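PDB 2RAU: putative esterase from Sulfolobus solfataricus P2, which is a putative lipase or esterase of the alpha/beta-hydrolase type that probably hydrolyses ester bonds and binds calcium in the crystal. Local coordinates for residues A[87-92]-A[344-349]; A[174-179]-A[298-303]; A[213-218]-A[273-278]; A[245-250]-A[302-307]; A[263-268]-A[332-337]. All blocks are in the same frame, centred on the assembly; numbering follows the deposited sequence.

Contact 1: A[87-92]-A[344-349]; sequences LYLARN and SVVLKW
Leu347 carries an apolar helix-helix contact, wedging between Leu89, Tyr88 and Asn92 where helix 338-353 crosses helix 85-91 on one side of the central sheet. The short axes pass 10.3 Å apart at a signed angle of -44°. With CG anti to the backbone N (chi1 -174°), the Leu347 side chain leaves its helix straight for the other one and divides its methyls. Leu347 CD1 lies 3.9 Å from Leu89 CD2, the two leucines sliding past each other in opposite directions. Leu347 CD2 comes to 3.5 Å from Asn92 CG, these side chains crossing at about a right angle. The Asn92 amide is tied back to its own helix end: Asn92 ND2 donates to Tyr88 O at 2.8 Å, and Asn92 N reaches the same oxygen from the opposite face of the carbonyl. Asn92 ND2 also sits 3.6 Å above the centre of the Tyr88 ring. Farther out, Tyr88 OH rests against Ser344 CB at 3.4 Å, whereas the Ser344 hydroxyl bonds to Glu339 O. A looser apolar touch joins Leu89 CD1 and Val346 CG1, 4.4 Å apart. Val345, Val346 and Trp349 of helix 338-353 pack on strand 297-302, while Leu87 and Ala90 rest on Leu21 of strand 21-29.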
# COMPACT_ATOMS: atom_id res chain seq x y z
N LEU A 87 -9.66 1.07 8.47
CA LEU A 87 -10.61 0.81 9.55
C LEU A 87 -11.03 2.09 10.32
O LEU A 87 -12.19 2.27 10.66
CB LEU A 87 -10.05 -0.25 10.48
CG LEU A 87 -9.66 -1.62 9.87
CD1 LEU A 87 -9.24 -2.59 10.97
CD2 LEU A 87 -10.75 -2.31 9.02
N TYR A 88 -10.08 2.97 10.55
CA TYR A 88 -10.31 4.25 11.20
C TYR A 88 -11.27 5.12 10.42
O TYR A 88 -12.22 5.68 10.99
CB TYR A 88 -8.96 4.99 11.36
CG TYR A 88 -9.10 6.27 12.16
CD1 TYR A 88 -9.04 6.25 13.56
CD2 TYR A 88 -9.32 7.50 11.53
CE1 TYR A 88 -9.16 7.41 14.29
CE2 TYR A 88 -9.42 8.66 12.29
CZ TYR A 88 -9.35 8.60 13.64
OH TYR A 88 -9.44 9.73 14.40
N LEU A 89 -11.02 5.27 9.13
CA LEU A 89 -11.94 6.06 8.31
C LEU A 89 -13.31 5.40 8.21
O LEU A 89 -14.31 6.09 8.24
CB LEU A 89 -11.34 6.40 6.94
CG LEU A 89 -10.12 7.30 6.91
CD1 LEU A 89 -9.70 7.42 5.45
CD2 LEU A 89 -10.42 8.66 7.58
N ALA A 90 -13.37 4.07 8.10
CA ALA A 90 -14.66 3.38 8.08
C ALA A 90 -15.42 3.57 9.40
O ALA A 90 -16.63 3.81 9.40
CB ALA A 90 -14.49 1.90 7.74
N ARG A 91 -14.72 3.49 10.55
CA ARG A 91 -15.37 3.72 11.85
C ARG A 91 -15.91 5.11 11.97
O ARG A 91 -16.87 5.35 12.68
CB ARG A 91 -14.37 3.50 13.02
CG ARG A 91 -14.19 2.06 13.39
CD ARG A 91 -15.44 1.41 14.05
NE ARG A 91 -15.72 1.97 15.35
CZ ARG A 91 -15.06 1.67 16.46
NH1 ARG A 91 -14.08 0.77 16.47
NH2 ARG A 91 -15.38 2.27 17.59
N ASN A 92 -15.29 6.04 11.26
CA ASN A 92 -15.69 7.44 11.26
C ASN A 92 -16.63 7.84 10.11
O ASN A 92 -16.84 9.03 9.85
CB ASN A 92 -14.41 8.27 11.36
CG ASN A 92 -13.84 8.24 12.78
OD1 ASN A 92 -14.37 8.92 13.63
ND2 ASN A 92 -12.82 7.42 13.05
N SER A 344 -6.25 10.62 12.45
CA SER A 344 -7.13 11.72 12.83
C SER A 344 -6.89 12.97 12.00
O SER A 344 -7.81 13.74 11.80
CB SER A 344 -6.96 12.05 14.30
OG SER A 344 -5.63 12.50 14.58
N VAL A 345 -5.67 13.17 11.51
CA VAL A 345 -5.35 14.36 10.71
C VAL A 345 -5.95 14.21 9.31
O VAL A 345 -6.51 15.16 8.75
CB VAL A 345 -3.80 14.62 10.63
CG1 VAL A 345 -3.50 15.86 9.75
CG2 VAL A 345 -3.23 14.75 12.04
N VAL A 346 -5.87 13.00 8.73
CA VAL A 346 -6.54 12.74 7.46
C VAL A 346 -8.09 12.94 7.60
O VAL A 346 -8.71 13.62 6.77
CB VAL A 346 -6.25 11.31 6.92
CG1 VAL A 346 -7.18 11.01 5.71
CG2 VAL A 346 -4.77 11.13 6.55
N LEU A 347 -8.68 12.43 8.67
CA LEU A 347 -10.12 12.61 8.90
C LEU A 347 -10.48 14.09 8.99
O LEU A 347 -11.46 14.51 8.43
CB LEU A 347 -10.54 11.92 10.20
CG LEU A 347 -12.04 11.87 10.56
CD1 LEU A 347 -12.78 11.07 9.51
CD2 LEU A 347 -12.29 11.31 12.00
N LYS A 348 -9.68 14.86 9.71
CA LYS A 348 -9.97 16.27 9.89
C LYS A 348 -9.86 16.98 8.54
O LYS A 348 -10.67 17.86 8.22
CB LYS A 348 -9.00 16.86 10.91
CG LYS A 348 -9.17 18.33 11.13
CD LYS A 348 -8.16 18.83 12.16
N TRP A 349 -8.83 16.63 7.77
CA TRP A 349 -8.66 17.20 6.44
C TRP A 349 -9.88 16.88 5.56
O TRP A 349 -10.39 17.77 4.88
CB TRP A 349 -7.38 16.65 5.80
CG TRP A 349 -7.14 17.20 4.45
CD1 TRP A 349 -6.54 18.37 4.15
CD2 TRP A 349 -7.50 16.59 3.20
NE1 TRP A 349 -6.50 18.54 2.79
CE2 TRP A 349 -7.06 17.44 2.18
CE3 TRP A 349 -8.09 15.38 2.86
CZ2 TRP A 349 -7.25 17.15 0.82
CZ3 TRP A 349 -8.29 15.09 1.50
CH2 TRP A 349 -7.85 15.95 0.50

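Contact 2: A[174-179]-A[298-303]; sequences ILLDGG and IAFVSE
Asp177 and Ser302 meet at the C-terminal ends of two adjacent parallel strands, 170-176 and 297-302, in the core sheet of the alpha/beta-hydrolase fold. Asp177 bonds to His329 and is probably the acid of a Ser-His-Asp triad with Ser152. The axes of the strand segments run 4.8 Å apart and only 6° from parallel. Leu175 is bonded through both its N and its O. Leu175 N donates to Ile298 O at 2.8 Å, nearly straight. An equally straight bond of 2.8 Å runs from Phe300 N to Leu175 O. The pairing continues as Asp177 N donates to Phe300 O at 2.9 Å, more bent (133°). There the backbone of Asp177 turns into left-handed angles and leaves the strand; a water bridges Gly178 N and Phe300 O. The carboxylate then swings across to the next strand, where Ser302 N reaches Asp177 OD1 at 2.8 Å from above the carboxylate plane. This second-shell bond probably helps to fix the rotation of the acid. Ser302 OG donates to Asp177 OD2 as well, though the modelled length is unusually short and therefore doubtful. On one sheet face Ile174 lies alongside Ile298, and Leu176 CD2 comes 3.8 Å from Phe300 CD1; Leu175 and Ala299 pair on the other. Helix 338-353 covers the face of Ile174, Leu176 and Phe300 through Val342, Val346 and Trp349, while strands 146-151 and 320-324 flank the pair within the sheet.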
# COMPACT_ATOMS: atom_id res chain seq x y z
N ILE A 174 -4.73 12.14 -1.01
CA ILE A 174 -4.11 11.92 0.30
C ILE A 174 -2.87 11.05 0.08
O ILE A 174 -2.97 9.85 -0.21
CB ILE A 174 -5.05 11.19 1.26
CG1 ILE A 174 -6.36 11.99 1.46
CG2 ILE A 174 -4.33 10.85 2.62
CD1 ILE A 174 -7.54 11.12 1.93
N LEU A 175 -1.68 11.64 0.23
CA LEU A 175 -0.42 10.91 0.03
C LEU A 175 0.21 10.57 1.38
O LEU A 175 0.59 11.46 2.14
CB LEU A 175 0.54 11.73 -0.85
CG LEU A 175 -0.04 12.20 -2.20
CD1 LEU A 175 0.91 13.24 -2.88
CD2 LEU A 175 -0.39 10.94 -3.10
N LEU A 176 0.25 9.28 1.69
CA LEU A 176 0.75 8.75 2.96
C LEU A 176 2.18 8.23 2.73
O LEU A 176 2.42 7.07 2.37
CB LEU A 176 -0.19 7.64 3.48
CG LEU A 176 -1.66 8.07 3.71
CD1 LEU A 176 -2.59 6.88 3.80
CD2 LEU A 176 -1.80 8.97 4.93
N ASP A 177 3.12 9.14 2.87
CA ASP A 177 4.53 8.87 2.60
C ASP A 177 4.69 8.22 1.21
O ASP A 177 5.26 7.15 1.05
CB ASP A 177 5.17 8.04 3.74
CG ASP A 177 6.59 8.50 4.12
OD1 ASP A 177 6.95 9.66 3.85
OD2 ASP A 177 7.33 7.66 4.71
N GLY A 178 4.20 8.91 0.18
CA GLY A 178 4.33 8.36 -1.15
C GLY A 178 4.11 9.38 -2.24
O GLY A 178 3.19 10.17 -2.19
N GLY A 179 4.93 9.32 -3.26
CA GLY A 179 4.81 10.21 -4.40
C GLY A 179 6.09 10.16 -5.21
O GLY A 179 7.02 9.38 -4.87
N ILE A 298 -3.35 16.53 0.55
CA ILE A 298 -2.61 16.47 1.83
C ILE A 298 -1.53 15.39 1.66
O ILE A 298 -1.79 14.31 1.14
CB ILE A 298 -3.55 16.26 3.08
CG1 ILE A 298 -2.76 16.44 4.38
CG2 ILE A 298 -4.32 14.91 2.99
CD1 ILE A 298 -3.63 16.45 5.58
N ALA A 299 -0.30 15.73 2.06
CA ALA A 299 0.85 14.84 1.91
C ALA A 299 1.55 14.70 3.23
O ALA A 299 1.89 15.70 3.86
CB ALA A 299 1.82 15.36 0.83
N PHE A 300 1.70 13.47 3.69
CA PHE A 300 2.46 13.18 4.90
C PHE A 300 3.85 12.65 4.53
O PHE A 300 3.97 11.80 3.65
CB PHE A 300 1.75 12.13 5.76
CG PHE A 300 0.43 12.60 6.31
CD1 PHE A 300 -0.71 12.60 5.51
CD2 PHE A 300 0.31 12.99 7.64
CE1 PHE A 300 -1.91 13.00 6.02
CE2 PHE A 300 -0.91 13.38 8.16
CZ PHE A 300 -2.02 13.37 7.36
N VAL A 301 4.89 13.15 5.19
CA VAL A 301 6.26 12.73 4.89
C VAL A 301 7.03 12.36 6.17
O VAL A 301 7.15 13.15 7.09
CB VAL A 301 7.00 13.78 3.98
CG1 VAL A 301 7.29 15.09 4.74
CG2 VAL A 301 8.25 13.20 3.39
N SER A 302 7.51 11.12 6.22
CA SER A 302 8.26 10.59 7.36
C SER A 302 9.64 11.29 7.47
O SER A 302 10.35 11.46 6.48
CB SER A 302 8.42 9.06 7.27
OG SER A 302 9.10 8.62 6.11
N GLU A 303 10.02 11.69 8.69
CA GLU A 303 11.32 12.31 8.88
C GLU A 303 12.49 11.40 8.54
O GLU A 303 13.48 11.86 8.00
CB GLU A 303 11.48 12.79 10.33
CG GLU A 303 12.71 13.64 10.51
CD GLU A 303 12.78 14.30 11.86
OE1 GLU A 303 12.34 13.67 12.84
OE2 GLU A 303 13.27 15.45 11.93
O HOH W 1 4.07 11.88 0.73

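Contact 3: A[213-218]-A[273-278]; sequences GPNNPI and DPYWPY
Asp273 OD1 is gripped by two nitrogens, hydrogen-bonded to His104 ND1 and weakly to Trp71 NE1, while the backbone of the same residue lies beside Pro214, Asp273 C standing 4.3 Å from Pro214 CD. Pro214 is the second residue of a type I beta turn from Gly213 to Asn216, closed by Asn216 N donating to Gly213 O at 3.1 Å. It meets Pro274 at about a right angle, Pro214 CD against Pro274 CD at 3.9 Å. From the same turn Asn215 reaches over to Pro274 and Tyr275. Asn215 ND2 stands 3.7 Å from Tyr275 OH, too far for a bond. The Asn215 and Tyr275 side chains cross at about a right angle; ND2 approaches the ring obliquely, and the amide and ring planes are 62° apart. Pro274 CB sits 3.8 Å above the plane of the Tyr275 ring, offset toward the rim, so that the proline is held between the tyrosine and the turn. Trp71 of strand 70-71 touches both prolines, and strand 275-277 continues from here to pair antiparallel with strand 207-209. The join between the segments is thus made by van der Waals contact of the two prolines and of Asn215 with Pro274 and Tyr275, while the polar ends turn to a third part of the chain: Asn215 ND2 is bonded to Pro108 O, and Tyr275 OH weakly to Leu110 O.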
# COMPACT_ATOMS: atom_id res chain seq x y z
N GLY A 213 6.74 -11.52 3.45
CA GLY A 213 5.86 -12.34 2.60
C GLY A 213 5.95 -13.82 2.89
O GLY A 213 6.63 -14.26 3.84
N PRO A 214 5.24 -14.62 2.09
CA PRO A 214 5.12 -16.01 2.47
C PRO A 214 6.40 -16.80 2.38
O PRO A 214 6.46 -17.90 2.91
CB PRO A 214 4.10 -16.56 1.47
CG PRO A 214 3.89 -15.58 0.51
CD PRO A 214 4.49 -14.30 0.86
N ASN A 215 7.39 -16.28 1.67
CA ASN A 215 8.65 -17.01 1.50
C ASN A 215 9.71 -16.69 2.59
O ASN A 215 10.80 -17.28 2.61
CB ASN A 215 9.24 -16.78 0.11
CG ASN A 215 8.46 -17.47 -1.00
OD1 ASN A 215 7.90 -18.54 -0.82
ND2 ASN A 215 8.49 -16.87 -2.17
N ASN A 216 9.33 -15.79 3.51
CA ASN A 216 10.15 -15.36 4.66
C ASN A 216 9.41 -15.45 6.02
O ASN A 216 9.05 -14.42 6.66
CB ASN A 216 10.67 -13.94 4.40
CG ASN A 216 11.55 -13.90 3.23
OD1 ASN A 216 12.64 -14.50 3.26
ND2 ASN A 216 11.07 -13.28 2.12
N PRO A 217 9.18 -16.67 6.47
CA PRO A 217 8.49 -16.91 7.76
C PRO A 217 9.25 -16.44 9.04
O PRO A 217 8.66 -16.47 10.12
CB PRO A 217 8.28 -18.41 7.77
CG PRO A 217 9.36 -18.95 6.90
CD PRO A 217 9.48 -17.95 5.79
N ILE A 218 10.51 -15.98 8.88
CA ILE A 218 11.33 -15.44 9.94
C ILE A 218 10.62 -14.40 10.76
O ILE A 218 10.72 -14.40 11.98
CB ILE A 218 12.65 -14.85 9.42
CG1 ILE A 218 13.50 -14.31 10.60
CG2 ILE A 218 12.47 -13.80 8.36
CD1 ILE A 218 15.00 -14.09 10.25
N ASP A 273 2.74 -9.61 -0.21
CA ASP A 273 2.85 -10.47 -1.38
C ASP A 273 4.33 -10.81 -1.62
O ASP A 273 5.21 -10.07 -1.24
CB ASP A 273 2.29 -9.78 -2.63
CG ASP A 273 0.77 -9.64 -2.63
OD1 ASP A 273 0.10 -10.61 -2.22
OD2 ASP A 273 0.27 -8.63 -3.19
N PRO A 274 4.61 -11.96 -2.25
CA PRO A 274 6.00 -12.35 -2.44
C PRO A 274 6.82 -11.57 -3.46
O PRO A 274 8.03 -11.52 -3.37
CB PRO A 274 5.88 -13.81 -2.92
CG PRO A 274 4.47 -13.91 -3.48
CD PRO A 274 3.66 -12.99 -2.67
N TYR A 275 6.14 -11.04 -4.47
CA TYR A 275 6.80 -10.48 -5.65
C TYR A 275 6.15 -9.23 -6.19
O TYR A 275 4.93 -9.05 -6.09
CB TYR A 275 6.82 -11.50 -6.77
CG TYR A 275 7.45 -12.85 -6.46
CD1 TYR A 275 8.81 -12.94 -6.15
CD2 TYR A 275 6.73 -14.03 -6.57
CE1 TYR A 275 9.41 -14.17 -5.89
CE2 TYR A 275 7.32 -15.26 -6.36
CZ TYR A 275 8.67 -15.31 -6.03
OH TYR A 275 9.31 -16.50 -5.81
N TRP A 276 6.98 -8.42 -6.84
CA TRP A 276 6.57 -7.16 -7.44
C TRP A 276 7.22 -7.07 -8.81
O TRP A 276 8.36 -7.38 -8.94
CB TRP A 276 7.04 -6.00 -6.59
CG TRP A 276 6.48 -4.68 -6.96
CD1 TRP A 276 7.13 -3.67 -7.63
CD2 TRP A 276 5.16 -4.20 -6.68
NE1 TRP A 276 6.27 -2.59 -7.78
CE2 TRP A 276 5.06 -2.89 -7.20
CE3 TRP A 276 4.05 -4.74 -6.03
CZ2 TRP A 276 3.90 -2.12 -7.08
CZ3 TRP A 276 2.92 -3.96 -5.90
CH2 TRP A 276 2.85 -2.67 -6.41
N PRO A 277 6.47 -6.66 -9.86
CA PRO A 277 7.06 -6.61 -11.17
C PRO A 277 8.12 -5.54 -11.34
O PRO A 277 7.95 -4.38 -10.91
CB PRO A 277 5.86 -6.35 -12.08
CG PRO A 277 4.93 -5.54 -11.21
CD PRO A 277 5.06 -6.20 -9.86
N TYR A 278 9.23 -5.93 -11.94
CA TYR A 278 10.26 -4.97 -12.36
C TYR A 278 9.75 -3.92 -13.36
O TYR A 278 10.28 -2.81 -13.41
CB TYR A 278 11.49 -5.68 -12.99
CG TYR A 278 12.64 -5.87 -12.00
CD1 TYR A 278 13.39 -4.78 -11.57
CD2 TYR A 278 12.99 -7.12 -11.52
CE1 TYR A 278 14.44 -4.93 -10.67
CE2 TYR A 278 14.01 -7.27 -10.61
CZ TYR A 278 14.74 -6.16 -10.20
OH TYR A 278 15.77 -6.29 -9.28

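Contact 4: A[245-250]-A[302-307]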
# COMPACT_ATOMS: atom_id res chain seq x y z
N SER A 245 17.11 -3.95 11.54
CA SER A 245 17.17 -3.93 10.07
C SER A 245 16.15 -2.94 9.50
O SER A 245 16.44 -2.27 8.50
CB SER A 245 16.98 -5.32 9.44
OG SER A 245 15.65 -5.79 9.52
N LEU A 246 14.98 -2.83 10.15
CA LEU A 246 14.00 -1.82 9.78
C LEU A 246 14.48 -0.40 10.09
O LEU A 246 14.23 0.52 9.35
CB LEU A 246 12.66 -2.09 10.48
CG LEU A 246 11.98 -3.42 10.03
CD1 LEU A 246 10.72 -3.73 10.85
CD2 LEU A 246 11.70 -3.48 8.52
N TYR A 247 15.16 -0.22 11.21
CA TYR A 247 15.70 1.07 11.57
C TYR A 247 16.71 1.56 10.58
O TYR A 247 16.68 2.72 10.17
CB TYR A 247 16.33 0.98 12.94
CG TYR A 247 16.97 2.25 13.44
CD1 TYR A 247 16.21 3.34 13.87
CD2 TYR A 247 18.35 2.35 13.53
CE1 TYR A 247 16.80 4.44 14.35
CE2 TYR A 247 18.93 3.42 14.00
CZ TYR A 247 18.15 4.49 14.40
OH TYR A 247 18.78 5.59 14.89
N VAL A 248 17.64 0.68 10.22
CA VAL A 248 18.76 1.03 9.35
C VAL A 248 18.27 1.46 7.95
O VAL A 248 18.86 2.33 7.37
CB VAL A 248 19.74 -0.15 9.31
CG1 VAL A 248 20.62 -0.11 8.13
CG2 VAL A 248 20.56 -0.14 10.59
N THR A 249 17.16 0.90 7.49
CA THR A 249 16.52 1.24 6.20
C THR A 249 15.53 2.41 6.26
O THR A 249 14.92 2.75 5.25
CB THR A 249 15.87 0.03 5.54
OG1 THR A 249 14.86 -0.58 6.38
CG2 THR A 249 16.92 -1.03 5.23
N GLY A 250 15.40 3.06 7.42
CA GLY A 250 14.46 4.16 7.58
C GLY A 250 13.00 3.74 7.64
O GLY A 250 12.11 4.56 7.56
N SER A 302 7.51 11.12 6.22
CA SER A 302 8.26 10.59 7.36
C SER A 302 9.64 11.29 7.47
O SER A 302 10.35 11.46 6.48
CB SER A 302 8.42 9.06 7.27
OG SER A 302 9.10 8.62 6.11
N GLU A 303 10.02 11.69 8.69
CA GLU A 303 11.32 12.31 8.88
C GLU A 303 12.49 11.40 8.54
O GLU A 303 13.48 11.86 8.00
CB GLU A 303 11.48 12.79 10.33
CG GLU A 303 12.71 13.64 10.51
CD GLU A 303 12.78 14.30 11.86
OE1 GLU A 303 12.34 13.67 12.84
OE2 GLU A 303 13.27 15.45 11.93
N ARG A 304 12.39 10.11 8.87
CA ARG A 304 13.55 9.19 8.74
C ARG A 304 13.66 8.49 7.38
O ARG A 304 14.59 7.73 7.16
CB ARG A 304 13.58 8.17 9.87
CG ARG A 304 13.62 8.80 11.27
CD ARG A 304 13.85 7.78 12.36
NE ARG A 304 15.16 7.17 12.18
CZ ARG A 304 16.31 7.69 12.59
NH1 ARG A 304 16.38 8.81 13.30
NH2 ARG A 304 17.43 7.08 12.31
N PHE A 305 12.74 8.80 6.47
CA PHE A 305 12.71 8.16 5.15
C PHE A 305 12.20 9.09 4.07
O PHE A 305 12.89 9.34 3.10
CB PHE A 305 11.84 6.89 5.21
CG PHE A 305 11.71 6.17 3.90
CD1 PHE A 305 12.70 5.28 3.50
CD2 PHE A 305 10.61 6.37 3.09
CE1 PHE A 305 12.59 4.60 2.32
CE2 PHE A 305 10.50 5.69 1.89
CZ PHE A 305 11.49 4.81 1.49
N GLY A 306 10.99 9.59 4.23
CA GLY A 306 10.32 10.35 3.17
C GLY A 306 10.91 11.71 2.82
O GLY A 306 10.93 12.08 1.65
N ILE A 307 11.36 12.47 3.82
CA ILE A 307 11.92 13.79 3.53
C ILE A 307 13.16 13.66 2.67
O ILE A 307 13.42 14.50 1.85
CB ILE A 307 12.25 14.65 4.78
CG1 ILE A 307 13.25 13.95 5.69
CG2 ILE A 307 11.02 15.04 5.55
CD1 ILE A 307 13.80 14.83 6.83
O HOH W 2 14.77 4.68 10.95
O HOH W 3 17.89 5.09 10.36
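The guanidinium of Arg304 and the ring of Tyr247 lie in nearly parallel planes, 10° apart, but are shifted so that they overlap only at their margins. Tyr247 CE1 lies over one face of the guanidinium, 3.4 Å from Arg304 NH2, whereas NH2 comes obliquely to the phenol ring. Although Tyr247 OH and Arg304 NH2 are close, the angle is too poor for a hydrogen bond. Arg304 arrives here because its chain bends at chi3 (63°), which lays the planar end alongside the Tyr247 ring. Two waters, both in the guanidinium plane at its edge, then join it to the carbonyl of Tyr247: one takes Arg304 NE at 2.8 Å, the other takes Arg304 NH2 at 2.8 Å, and both donate to Tyr247 O. The second water also sits 4.0 Å above the centre of the tyrosine ring. Helix 238-248 ends in a Schellman motif at Gly250, which has a positive phi, and Gly250 CA comes to 3.6 Å from Arg304 O. Next to it, Phe305 CB packs against Gly250 O at 3.3 Å, while the ring, with CG anti to the backbone N (chi1 179°), leans obliquely toward Thr249 O. The same ring meets that of His329, the probable triad histidine, which also shares a backbone bond with Gly250. What holds the segments is therefore a pair of water bridges and van der Waals contact, an arrangement in which the arginine's positive charge is probably eased by solvent and by a helix-terminal carbonyl.

Contact 5: A[263-268]-A[332-337]; sequences EDMFPI and VYTGEN
Thr334 is extended, and Gly335 follows with a positive phi (97°), where the loop between strand 320-324 and helix 338-353 packs on helix 262-270. This loop comes just after His329, the probable triad histidine. The CA of Gly335 lies 6.1 Å from the CA of Asp264, and the helix is kinked where Pro267 leaves the preceding turn without its usual bond. Thr334 buries the largest area in the contact. Its OG1 is anti to the backbone N (chi1 -168°), which leaves CG2 between N and the carbonyl carbon, directed at the helix. Thr334 CG2 meets Ile268 CD1 tip to tip at 3.5 Å and, obliquely, the terminal CE of Met265 (modelled as selenomethionine) at 3.6 Å. On its other branch Thr334 OG1 lies 3.4 Å from Asp264 CB. One helical turn before Ile268, Asp264 OD2 comes 3.3 Å from Gly335 CA. Asp264 OD2 also accepts a hydrogen bond from a water at 2.6 Å, and that water accepts from Glu336 N at 3.1 Å. Asp264 OD1 forms a salt bridge with Lys83. Behind the contact, Met265 continues onto Met243 and Leu246 of helix 238-248, and the Tyr333 and His329 rings meet edge-to-face. Methyl packing on one branch of the threonine thus sits beside a carboxylate whose two oxygens are separately engaged by a lysine and a bridging water, which probably favours its ionised form.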
# COMPACT_ATOMS: atom_id res chain seq x y z
N GLU A 263 5.14 -5.99 17.44
CA GLU A 263 3.75 -6.45 17.34
C GLU A 263 3.00 -5.81 16.17
O GLU A 263 2.03 -6.40 15.65
CB GLU A 263 2.99 -6.17 18.65
CG GLU A 263 3.45 -6.99 19.85
CD GLU A 263 4.72 -6.53 20.48
OE1 GLU A 263 5.16 -5.37 20.34
OE2 GLU A 263 5.26 -7.36 21.17
N ASP A 264 3.45 -4.62 15.79
CA ASP A 264 2.91 -3.89 14.62
C ASP A 264 3.71 -4.21 13.35
O ASP A 264 3.13 -4.48 12.29
CB ASP A 264 2.91 -2.38 14.87
CG ASP A 264 2.03 -1.98 16.05
OD1 ASP A 264 0.99 -2.65 16.26
OD2 ASP A 264 2.36 -1.02 16.78
N MSE A 265 5.03 -4.25 13.46
CA MSE A 265 5.91 -4.34 12.28
C MSE A 265 5.98 -5.73 11.69
O MSE A 265 5.98 -5.90 10.47
CB MSE A 265 7.33 -3.87 12.56
CG MSE A 265 7.49 -2.41 12.99
SE MSE A 265 7.04 -1.29 11.44
CE MSE A 265 6.33 0.20 12.50
N PHE A 266 6.13 -6.71 12.57
CA PHE A 266 6.34 -8.09 12.09
C PHE A 266 5.13 -8.61 11.28
O PHE A 266 5.34 -9.28 10.25
CB PHE A 266 6.77 -9.03 13.23
CG PHE A 266 8.23 -8.81 13.74
CD1 PHE A 266 9.00 -7.69 13.37
CD2 PHE A 266 8.76 -9.65 14.70
CE1 PHE A 266 10.26 -7.48 13.89
CE2 PHE A 266 10.02 -9.44 15.21
CZ PHE A 266 10.77 -8.38 14.78
N PRO A 267 3.88 -8.36 11.76
CA PRO A 267 2.72 -8.75 10.94
C PRO A 267 2.62 -8.13 9.57
O PRO A 267 2.17 -8.82 8.66
CB PRO A 267 1.52 -8.48 11.84
CG PRO A 267 2.05 -8.57 13.21
CD PRO A 267 3.42 -7.91 13.09
N ILE A 268 3.12 -6.90 9.41
CA ILE A 268 3.15 -6.20 8.12
C ILE A 268 4.12 -6.91 7.20
O ILE A 268 3.78 -7.26 6.09
CB ILE A 268 3.49 -4.65 8.24
CG1 ILE A 268 2.30 -3.93 8.91
CG2 ILE A 268 3.88 -4.07 6.85
CD1 ILE A 268 2.56 -2.44 9.43
N VAL A 332 4.14 5.38 9.50
CA VAL A 332 3.03 6.14 8.88
C VAL A 332 1.71 5.34 8.84
O VAL A 332 0.61 5.90 8.94
CB VAL A 332 3.45 6.66 7.47
CG1 VAL A 332 2.32 7.51 6.84
CG2 VAL A 332 4.76 7.50 7.60
N TYR A 333 1.84 4.02 8.79
CA TYR A 333 0.76 3.06 8.56
C TYR A 333 0.29 2.24 9.75
O TYR A 333 -0.69 1.54 9.66
CB TYR A 333 1.18 2.10 7.44
CG TYR A 333 1.84 2.80 6.29
CD1 TYR A 333 1.18 3.80 5.60
CD2 TYR A 333 3.10 2.44 5.86
CE1 TYR A 333 1.81 4.50 4.57
CE2 TYR A 333 3.73 3.11 4.84
CZ TYR A 333 3.08 4.14 4.20
OH TYR A 333 3.71 4.81 3.18
N THR A 334 1.00 2.31 10.88
CA THR A 334 0.69 1.48 12.02
C THR A 334 1.26 2.09 13.31
O THR A 334 1.96 3.13 13.26
CB THR A 334 1.25 0.02 11.86
OG1 THR A 334 0.68 -0.80 12.89
CG2 THR A 334 2.82 0.01 11.92
N GLY A 335 0.88 1.51 14.46
CA GLY A 335 1.35 1.93 15.76
C GLY A 335 0.39 2.86 16.43
O GLY A 335 -0.30 3.62 15.77
N GLU A 336 0.34 2.82 17.76
CA GLU A 336 -0.66 3.61 18.49
C GLU A 336 -0.57 5.12 18.29
O GLU A 336 -1.59 5.81 18.36
CB GLU A 336 -0.64 3.24 19.96
CG GLU A 336 0.64 3.56 20.66
CD GLU A 336 0.57 3.34 22.18
OE1 GLU A 336 -0.50 2.91 22.68
OE2 GLU A 336 1.58 3.62 22.85
N ASN A 337 0.62 5.64 17.98
CA ASN A 337 0.78 7.10 17.77
C ASN A 337 0.34 7.59 16.38
O ASN A 337 0.14 8.79 16.16
CB ASN A 337 2.23 7.50 18.07
CG ASN A 337 2.64 7.12 19.47
OD1 ASN A 337 3.59 6.32 19.70
ND2 ASN A 337 1.96 7.68 20.41
O HOH W 4 1.71 0.34 18.94

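How the contacts relate
Followed from the N terminus, contact 1 closes the longest loop, bringing 344-349 back to 87-92, and it encloses all the others. Within it, contact 2 joins 174-179 to 298-303 in the sheet and in turn encloses contact 3, which ties 213-218 to 273-278. Contact 4 starts from the helix at 245-250, ends on the stretch that contact 2 also uses, sharing Ser302 and Glu303, and crosses contact 3. Contact 5, from 263-268 to 332-337, crosses contacts 2, 3 and 4. Contacts 1 and 2 touch through helix 338-353, whereas contacts 2, 4 and 5 meet one another around the end of strand 297-302; contact 3 stands apart.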